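Local coordinates for protein putative alpha-N-acetylgalactosaminidase (Bacillus halodurans C-125, PDB 3CC1) that probably removes terminal alpha-linked N-acetylgalactosamine from glycoconjugates by hydrolysis, as a member of the alpha-galactosidase family with a TIM-barrel domain and a C-terminal beta-sandwich domain, at residues S18-G23 / D242-W247. Sequence-based numbering, arbitrary orientation. Where two conformers were deposited one is given.
Sequences SWDCYG and DFWDDW
At the C-terminal end of the first parallel barrel strand, 14-17, where TIM-barrel enzymes carry their active site, Trp19 and Asp20 of the short helix 19-22 meet Trp244, in the loop between strand 240-241 and helix 247-262. A bound imidazole, probably from the crystallisation liquor, lies beside Trp19, consistent with a pocket here. The Asp20 carboxylate lies over one face of the Trp244 indole near its rim, OD1 3.6 Å from CH2, the two planes tilted by 23°. The backbone O of Asp20 approaches the same ring in plane at the edge, 3.4 Å from CH2. With CG anti to the carbonyl carbon (chi1 -84°), the Trp244 side chain turns its six-membered ring to the helix. Trp19 crosses it at about a right angle, NE1 4.1 Å from Trp244 CZ2, and the NE1 atoms of both indoles hydrogen-bond Asp286 OD2. A water lies within hydrogen-bonding distance of Asp20 OD1 (2.8 Å) and Phe243 O (2.7 Å). Leu191 of the second subunit packs on Trp19. With no direct hydrogen bond between the segments, Asp286 OD2 and at least one water join them; the electropositive rim of Trp244 probably favours the carbonyl oxygen at its edge, whereas OD1 over the face is mere packing, its charge probably eased by water.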
loop_
_atom_site.group_PDB
_atom_site.type_symbol
_atom_site.label_atom_id
_atom_site.label_comp_id
_atom_site.label_asym_id
_atom_site.label_seq_id
_atom_site.Cartn_x
_atom_site.Cartn_y
_atom_site.Cartn_z
ATOM N N SER A 18 26.275 20.758 9.155
ATOM C CA SER A 18 25.745 22.000 9.737
ATOM C C SER A 18 24.231 22.188 9.562
ATOM O O SER A 18 23.672 23.076 10.186
ATOM C CB SER A 18 26.436 23.216 9.119
ATOM O OG SER A 18 26.143 23.362 7.745
ATOM N N TRP A 19 23.581 21.352 8.755
ATOM C CA TRP A 19 22.199 21.620 8.331
ATOM C C TRP A 19 21.139 21.556 9.436
ATOM O O TRP A 19 20.323 22.468 9.563
ATOM C CB TRP A 19 21.769 20.711 7.170
ATOM C CG TRP A 19 20.407 21.077 6.700
ATOM C CD1 TRP A 19 19.246 20.445 7.026
ATOM C CD2 TRP A 19 20.034 22.161 5.830
ATOM N NE1 TRP A 19 18.185 21.069 6.430
ATOM C CE2 TRP A 19 18.630 22.116 5.688
ATOM C CE3 TRP A 19 20.739 23.159 5.162
ATOM C CZ2 TRP A 19 17.920 23.047 4.930
ATOM C CZ3 TRP A 19 20.043 24.073 4.396
ATOM C CH2 TRP A 19 18.649 24.020 4.290
ATOM N N ASP A 20 21.131 20.488 10.222
ATOM C CA ASP A 20 20.022 20.291 11.188
ATOM C C ASP A 20 20.054 21.320 12.346
ATOM O O ASP A 20 19.028 21.593 12.961
ATOM C CB ASP A 20 20.005 18.879 11.776
ATOM C CG ASP A 20 19.489 17.808 10.823
ATOM O OD1 ASP A 20 19.172 18.065 9.632
ATOM O OD2 ASP A 20 19.400 16.642 11.307
ATOM N N CYS A 21 21.234 21.872 12.629
ATOM C CA CYS A 21 21.409 22.876 13.692
ATOM C C CYS A 21 21.344 24.296 13.156
ATOM O O CYS A 21 20.692 25.132 13.763
ATOM C CB CYS A 21 22.681 22.652 14.541
ATOM S SG CYS A 21 24.183 22.138 13.610
ATOM N N TYR A 22 21.976 24.565 12.010
ATOM C CA TYR A 22 22.142 25.951 11.535
ATOM C C TYR A 22 21.591 26.214 10.131
ATOM O O TYR A 22 21.706 27.319 9.586
ATOM C CB TYR A 22 23.628 26.396 11.606
ATOM C CG TYR A 22 24.143 26.341 13.012
ATOM C CD1 TYR A 22 23.568 27.140 13.987
ATOM C CD2 TYR A 22 25.143 25.438 13.391
ATOM C CE1 TYR A 22 23.976 27.080 15.294
ATOM C CE2 TYR A 22 25.575 25.371 14.702
ATOM C CZ TYR A 22 24.996 26.204 15.649
ATOM O OH TYR A 22 25.378 26.139 16.971
ATOM N N GLY A 23 20.970 25.204 9.556
ATOM C CA GLY A 23 20.390 25.341 8.244
ATOM C C GLY A 23 21.412 25.746 7.217
ATOM O O GLY A 23 22.494 25.135 7.111
ATOM N N ASP A 242 13.105 15.406 3.621
ATOM C CA ASP A 242 14.344 15.158 4.298
ATOM C C ASP A 242 14.080 14.571 5.680
ATOM O O ASP A 242 13.065 14.871 6.348
ATOM C CB ASP A 242 15.161 16.434 4.402
ATOM C CG ASP A 242 15.787 16.816 3.063
ATOM O OD1 ASP A 242 16.531 15.975 2.478
ATOM O OD2 ASP A 242 15.518 17.938 2.605
ATOM N N PHE A 243 15.029 13.744 6.094
ATOM C CA PHE A 243 14.961 13.103 7.367
ATOM C C PHE A 243 15.145 14.106 8.472
ATOM O O PHE A 243 16.066 14.946 8.463
ATOM C CB PHE A 243 15.920 11.915 7.465
ATOM C CG PHE A 243 15.703 11.116 8.697
ATOM C CD1 PHE A 243 14.577 10.325 8.821
ATOM C CD2 PHE A 243 16.574 11.210 9.767
ATOM C CE1 PHE A 243 14.347 9.615 9.966
ATOM C CE2 PHE A 243 16.340 10.512 10.908
ATOM C CZ PHE A 243 15.196 9.713 11.022
ATOM N N TRP A 244 14.225 13.996 9.435
ATOM C CA TRP A 244 14.200 14.795 10.651
ATOM C C TRP A 244 13.696 13.981 11.854
ATOM O O TRP A 244 13.287 12.815 11.729
ATOM C CB TRP A 244 13.296 16.046 10.469
ATOM C CG TRP A 244 13.935 17.216 9.841
ATOM C CD1 TRP A 244 13.761 17.668 8.561
ATOM C CD2 TRP A 244 14.848 18.126 10.457
ATOM N NE1 TRP A 244 14.496 18.796 8.352
ATOM C CE2 TRP A 244 15.178 19.100 9.496
ATOM C CE3 TRP A 244 15.417 18.212 11.726
ATOM C CZ2 TRP A 244 16.056 20.143 9.761
ATOM C CZ3 TRP A 244 16.275 19.235 11.985
ATOM C CH2 TRP A 244 16.568 20.220 11.006
ATOM N N ASP A 245 13.715 14.635 13.015
ATOM C CA ASP A 245 13.236 14.059 14.311
ATOM C C ASP A 245 11.703 13.991 14.396
ATOM O O ASP A 245 11.046 14.689 15.198
ATOM C CB ASP A 245 13.838 14.808 15.525
ATOM C CG ASP A 245 13.593 16.305 15.493
ATOM O OD1 ASP A 245 13.632 16.934 14.401
ATOM O OD2 ASP A 245 13.383 16.863 16.572
ATOM N N ASP A 246 11.131 13.188 13.511
ATOM C CA ASP A 246 9.711 12.857 13.588
ATOM C C ASP A 246 9.523 11.391 13.320
ATOM O O ASP A 246 10.094 10.839 12.382
ATOM C CB ASP A 246 8.872 13.663 12.600
ATOM C CG ASP A 246 7.367 13.472 12.829
ATOM O OD1 ASP A 246 6.787 12.527 12.228
ATOM O OD2 ASP A 246 6.760 14.285 13.583
ATOM N N TRP A 247 8.754 10.748 14.182
ATOM C CA TRP A 247 8.577 9.300 14.069
ATOM C C TRP A 247 8.030 8.889 12.712
ATOM O O TRP A 247 8.372 7.838 12.189
ATOM C CB TRP A 247 7.673 8.747 15.166
ATOM C CG TRP A 247 7.363 7.299 14.963
ATOM C CD1 TRP A 247 6.169 6.764 14.648
ATOM C CD2 TRP A 247 8.291 6.203 15.040
ATOM N NE1 TRP A 247 6.278 5.397 14.543
ATOM C CE2 TRP A 247 7.574 5.026 14.752
ATOM C CE3 TRP A 247 9.646 6.106 15.310
ATOM C CZ2 TRP A 247 8.166 3.761 14.755
ATOM C CZ3 TRP A 247 10.234 4.827 15.313
ATOM C CH2 TRP A 247 9.498 3.693 15.030
HETATM O O HOH W 1 18.064 14.944 10.173
HETATM O O HOH W 2 17.689 16.880 7.538
#